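Local coordinates for protein diacylglycerol O-acyltransferase (Marinobacter hydrocarbonoclasticus, PDB 6CHJ) that makes wax esters and probably also triacylglycerols by transferring the acyl group of acyl-CoA to fatty alcohols or diacylglycerol, at residues 12-23 / 104-114. Sequence-based numbering, arbitrary orientation.
Sequences LWLEKRQQPMHV and HSHLMDRERPM
His22, at the start of strand 22-30, presses against His104 near the end of helix 93-105, and this is the tightly packed end of the contact. The ring centroids lie 4.6 Å apart with planes at 73°, an edge-to-face (T-shaped) pair in which the His22 edge points at the His104 face. The same edge gives a hydrogen bond, His22 NE2 to His104 O at 2.6 Å, with the acceptor near the His22 ring plane but the N-H line bent to 132°. CG between the backbone N and carbonyl carbon (chi1 58°) carries the His22 ring toward His104. His22 CB lies 3.7 Å from Met108 SD. His104 is held in turn by Tyr131 and the carbonyl of Ser402, so both its ring nitrogens are satisfied.

Leu107 links the two ends: its CD2 meets Pro20 CG at 3.9 Å and lies against Glu15 OE2 (3.6 Å), the Leu107 and Glu15 side chains passing in opposite directions.

Whereas His22, His104 and Met108 are buried, Arg110 and Glu15 are partly exposed, beside a buried Leu12. Arg110, extended from CG to NE, hydrogen-bonds through NH2 to Leu12 O (2.8 Å), tilted from the carbonyl plane and with that oxygen out of the guanidinium plane. Glu15 OE1 (3.0 Å from NH2) lies near that plane, a salt bridge through its anti lone pair. Leu12 CD2 lies over one guanidinium face, 3.3 Å above its plane and offset toward the rim. Glu15 OE2 accepts Met21 N from above the carboxylate plane, while OE1 also receives His135 NE2. Replacing Arg110 with a leucine would probably leave Glu15 OE1 without its guanidinium partner, with His135 as its remaining named donor, and take this donor from the Leu12 carbonyl.

His135 opens the family's HHxxxDG motif, and Met21 pairs through its backbone with His136, the next histidine; the Glu15 network is thus consistent with second-shell positioning of that motif.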
# COMPACT_ATOMS: atom_id res chain seq x y z
N LEU B 12 -5.05 7.56 -15.19
CA LEU B 12 -4.37 6.28 -15.28
C LEU B 12 -2.96 6.48 -15.81
O LEU B 12 -2.00 5.89 -15.31
CB LEU B 12 -5.15 5.34 -16.18
CG LEU B 12 -6.41 4.70 -15.60
CD1 LEU B 12 -7.11 3.88 -16.66
CD2 LEU B 12 -6.02 3.83 -14.42
N TRP B 13 -2.82 7.37 -16.79
CA TRP B 13 -1.59 7.45 -17.56
C TRP B 13 -0.45 8.05 -16.74
O TRP B 13 0.64 7.47 -16.67
CB TRP B 13 -1.87 8.25 -18.84
CG TRP B 13 -0.68 8.40 -19.72
CD1 TRP B 13 -0.12 7.45 -20.54
CD2 TRP B 13 0.10 9.58 -19.89
NE1 TRP B 13 0.96 7.97 -21.21
CE2 TRP B 13 1.12 9.28 -20.82
CE3 TRP B 13 0.04 10.87 -19.34
CZ2 TRP B 13 2.07 10.22 -21.21
CZ3 TRP B 13 0.99 11.80 -19.73
CH2 TRP B 13 1.99 11.47 -20.65
N LEU B 14 -0.67 9.19 -16.10
CA LEU B 14 0.43 9.81 -15.38
C LEU B 14 0.60 9.25 -13.97
O LEU B 14 1.40 9.80 -13.20
CB LEU B 14 0.27 11.34 -15.33
CG LEU B 14 -1.02 11.97 -14.82
CD1 LEU B 14 -0.81 12.25 -13.38
CD2 LEU B 14 -1.25 13.28 -15.53
N GLU B 15 -0.10 8.17 -13.64
CA GLU B 15 0.13 7.49 -12.38
C GLU B 15 1.44 6.71 -12.44
O GLU B 15 1.78 6.10 -13.47
CB GLU B 15 -1.03 6.55 -12.05
CG GLU B 15 -0.81 5.67 -10.83
CD GLU B 15 -2.11 5.20 -10.19
OE1 GLU B 15 -2.82 4.40 -10.84
OE2 GLU B 15 -2.42 5.63 -9.05
N LYS B 16 2.17 6.74 -11.33
CA LYS B 16 3.46 6.07 -11.15
C LYS B 16 3.58 5.80 -9.65
O LYS B 16 2.74 6.25 -8.86
CB LYS B 16 4.63 6.92 -11.67
CG LYS B 16 4.60 7.27 -13.18
CD LYS B 16 5.32 8.57 -13.53
CE LYS B 16 4.92 9.07 -14.94
NZ LYS B 16 5.07 10.57 -15.13
N ARG B 17 4.64 5.09 -9.25
CA ARG B 17 4.75 4.71 -7.84
C ARG B 17 4.90 5.93 -6.93
O ARG B 17 4.44 5.90 -5.79
CB ARG B 17 5.92 3.73 -7.62
CG ARG B 17 6.20 3.36 -6.11
CD ARG B 17 4.95 2.81 -5.36
NE ARG B 17 5.10 2.78 -3.90
CZ ARG B 17 4.59 3.69 -3.06
NH1 ARG B 17 3.90 4.74 -3.52
NH2 ARG B 17 4.77 3.58 -1.74
N GLN B 18 5.51 7.00 -7.42
CA GLN B 18 5.72 8.15 -6.55
C GLN B 18 4.52 9.10 -6.52
O GLN B 18 4.45 9.96 -5.63
CB GLN B 18 7.00 8.89 -6.97
CG GLN B 18 6.92 9.68 -8.28
CD GLN B 18 7.02 8.80 -9.54
OE1 GLN B 18 7.18 7.56 -9.45
NE2 GLN B 18 6.95 9.44 -10.72
N GLN B 19 3.57 8.95 -7.44
CA GLN B 19 2.36 9.77 -7.47
C GLN B 19 1.16 8.87 -7.74
O GLN B 19 0.63 8.82 -8.86
CB GLN B 19 2.48 10.89 -8.52
CG GLN B 19 2.97 10.43 -9.94
CD GLN B 19 3.46 11.58 -10.81
OE1 GLN B 19 4.35 12.35 -10.43
NE2 GLN B 19 2.89 11.69 -12.00
N PRO B 20 0.67 8.14 -6.74
CA PRO B 20 -0.63 7.50 -6.92
C PRO B 20 -1.66 8.56 -7.28
O PRO B 20 -1.55 9.74 -6.91
CB PRO B 20 -0.90 6.85 -5.56
CG PRO B 20 0.46 6.61 -5.01
CD PRO B 20 1.29 7.76 -5.46
N MET B 21 -2.64 8.14 -8.06
CA MET B 21 -3.65 9.03 -8.61
C MET B 21 -5.03 8.67 -8.05
O MET B 21 -6.03 8.67 -8.76
CB MET B 21 -3.60 9.00 -10.14
CG MET B 21 -2.30 9.60 -10.73
SD MET B 21 -1.96 11.35 -10.29
CE MET B 21 -3.49 12.07 -10.74
N HIS B 22 -5.07 8.34 -6.77
CA HIS B 22 -6.32 8.12 -6.07
C HIS B 22 -6.58 9.29 -5.12
O HIS B 22 -5.65 9.89 -4.59
CB HIS B 22 -6.31 6.80 -5.30
CG HIS B 22 -5.21 6.68 -4.29
ND1 HIS B 22 -4.04 5.99 -4.53
CD2 HIS B 22 -5.11 7.15 -3.02
CE1 HIS B 22 -3.26 6.05 -3.46
NE2 HIS B 22 -3.89 6.75 -2.53
N VAL B 23 -7.85 9.61 -4.90
CA VAL B 23 -8.22 10.55 -3.87
C VAL B 23 -8.73 9.76 -2.67
O VAL B 23 -8.93 8.55 -2.73
CB VAL B 23 -9.28 11.55 -4.35
CG1 VAL B 23 -8.84 12.21 -5.66
CG2 VAL B 23 -10.64 10.83 -4.50
N HIS B 104 -2.72 6.08 2.42
CA HIS B 104 -2.87 6.90 1.22
C HIS B 104 -1.66 6.76 0.27
O HIS B 104 -1.81 6.97 -0.94
CB HIS B 104 -3.08 8.37 1.60
CG HIS B 104 -3.69 9.19 0.52
ND1 HIS B 104 -5.03 9.10 0.18
CD2 HIS B 104 -3.14 10.10 -0.33
CE1 HIS B 104 -5.28 9.92 -0.84
NE2 HIS B 104 -4.16 10.54 -1.15
N SER B 105 -0.47 6.43 0.80
CA SER B 105 0.71 6.15 -0.03
C SER B 105 0.51 4.99 -1.02
O SER B 105 1.18 4.96 -2.06
CB SER B 105 1.90 5.80 0.85
OG SER B 105 2.13 6.81 1.81
N HIS B 106 -0.32 4.00 -0.70
CA HIS B 106 -0.29 2.73 -1.42
C HIS B 106 -1.08 2.80 -2.72
O HIS B 106 -2.26 3.18 -2.72
CB HIS B 106 -0.86 1.61 -0.56
CG HIS B 106 -0.16 1.45 0.75
ND1 HIS B 106 1.21 1.52 0.88
CD2 HIS B 106 -0.65 1.26 2.00
CE1 HIS B 106 1.54 1.36 2.15
NE2 HIS B 106 0.43 1.22 2.85
N LEU B 107 -0.42 2.42 -3.82
CA LEU B 107 -1.08 2.17 -5.09
C LEU B 107 -2.26 1.22 -4.94
O LEU B 107 -2.19 0.23 -4.21
CB LEU B 107 -0.09 1.54 -6.08
CG LEU B 107 0.88 2.46 -6.81
CD1 LEU B 107 1.66 1.64 -7.81
CD2 LEU B 107 0.18 3.65 -7.49
N MET B 108 -3.33 1.51 -5.66
CA MET B 108 -4.45 0.59 -5.68
C MET B 108 -4.26 -0.43 -6.79
O MET B 108 -3.57 -0.19 -7.78
CB MET B 108 -5.78 1.33 -5.89
CG MET B 108 -5.89 2.60 -5.14
SD MET B 108 -7.54 3.30 -5.19
CE MET B 108 -8.41 2.01 -4.28
N ASP B 109 -4.90 -1.58 -6.63
CA ASP B 109 -4.83 -2.67 -7.59
C ASP B 109 -5.76 -2.39 -8.77
O ASP B 109 -6.97 -2.25 -8.59
CB ASP B 109 -5.23 -3.97 -6.88
CG ASP B 109 -5.07 -5.19 -7.75
OD1 ASP B 109 -4.42 -5.16 -8.83
OD2 ASP B 109 -5.61 -6.22 -7.31
N ARG B 110 -5.21 -2.34 -9.98
CA ARG B 110 -6.04 -1.98 -11.14
C ARG B 110 -6.95 -3.12 -11.60
O ARG B 110 -7.89 -2.86 -12.36
CB ARG B 110 -5.16 -1.53 -12.30
CG ARG B 110 -4.96 -0.03 -12.32
CD ARG B 110 -4.14 0.42 -13.51
NE ARG B 110 -3.63 1.75 -13.25
CZ ARG B 110 -2.89 2.46 -14.08
NH1 ARG B 110 -2.55 1.98 -15.28
NH2 ARG B 110 -2.51 3.68 -13.72
N GLU B 111 -6.70 -4.35 -11.16
CA GLU B 111 -7.48 -5.49 -11.60
C GLU B 111 -8.82 -5.63 -10.86
O GLU B 111 -9.62 -6.50 -11.23
CB GLU B 111 -6.65 -6.76 -11.47
CG GLU B 111 -5.56 -6.92 -12.56
CD GLU B 111 -5.97 -7.88 -13.67
OE1 GLU B 111 -5.42 -9.01 -13.75
OE2 GLU B 111 -6.86 -7.52 -14.48
N ARG B 112 -9.08 -4.81 -9.85
CA ARG B 112 -10.36 -4.79 -9.16
C ARG B 112 -10.91 -3.38 -9.15
O ARG B 112 -10.15 -2.42 -9.35
CB ARG B 112 -10.22 -5.32 -7.73
CG ARG B 112 -9.31 -6.50 -7.65
CD ARG B 112 -9.28 -7.00 -6.25
NE ARG B 112 -10.25 -8.07 -6.08
CZ ARG B 112 -9.96 -9.26 -5.59
NH1 ARG B 112 -8.72 -9.53 -5.20
NH2 ARG B 112 -10.91 -10.17 -5.48
N PRO B 113 -12.22 -3.21 -8.97
CA PRO B 113 -12.77 -1.86 -8.80
C PRO B 113 -11.95 -1.09 -7.78
O PRO B 113 -11.55 -1.63 -6.74
CB PRO B 113 -14.21 -2.12 -8.32
CG PRO B 113 -14.26 -3.59 -8.00
CD PRO B 113 -13.26 -4.25 -8.85
N MET B 114 -11.64 0.15 -8.10
CA MET B 114 -10.55 0.83 -7.40
C MET B 114 -11.10 1.71 -6.27
O MET B 114 -11.03 2.94 -6.29
CB MET B 114 -9.72 1.62 -8.40
CG MET B 114 -9.20 0.73 -9.53
SD MET B 114 -7.97 1.52 -10.58
CE MET B 114 -8.91 1.78 -12.10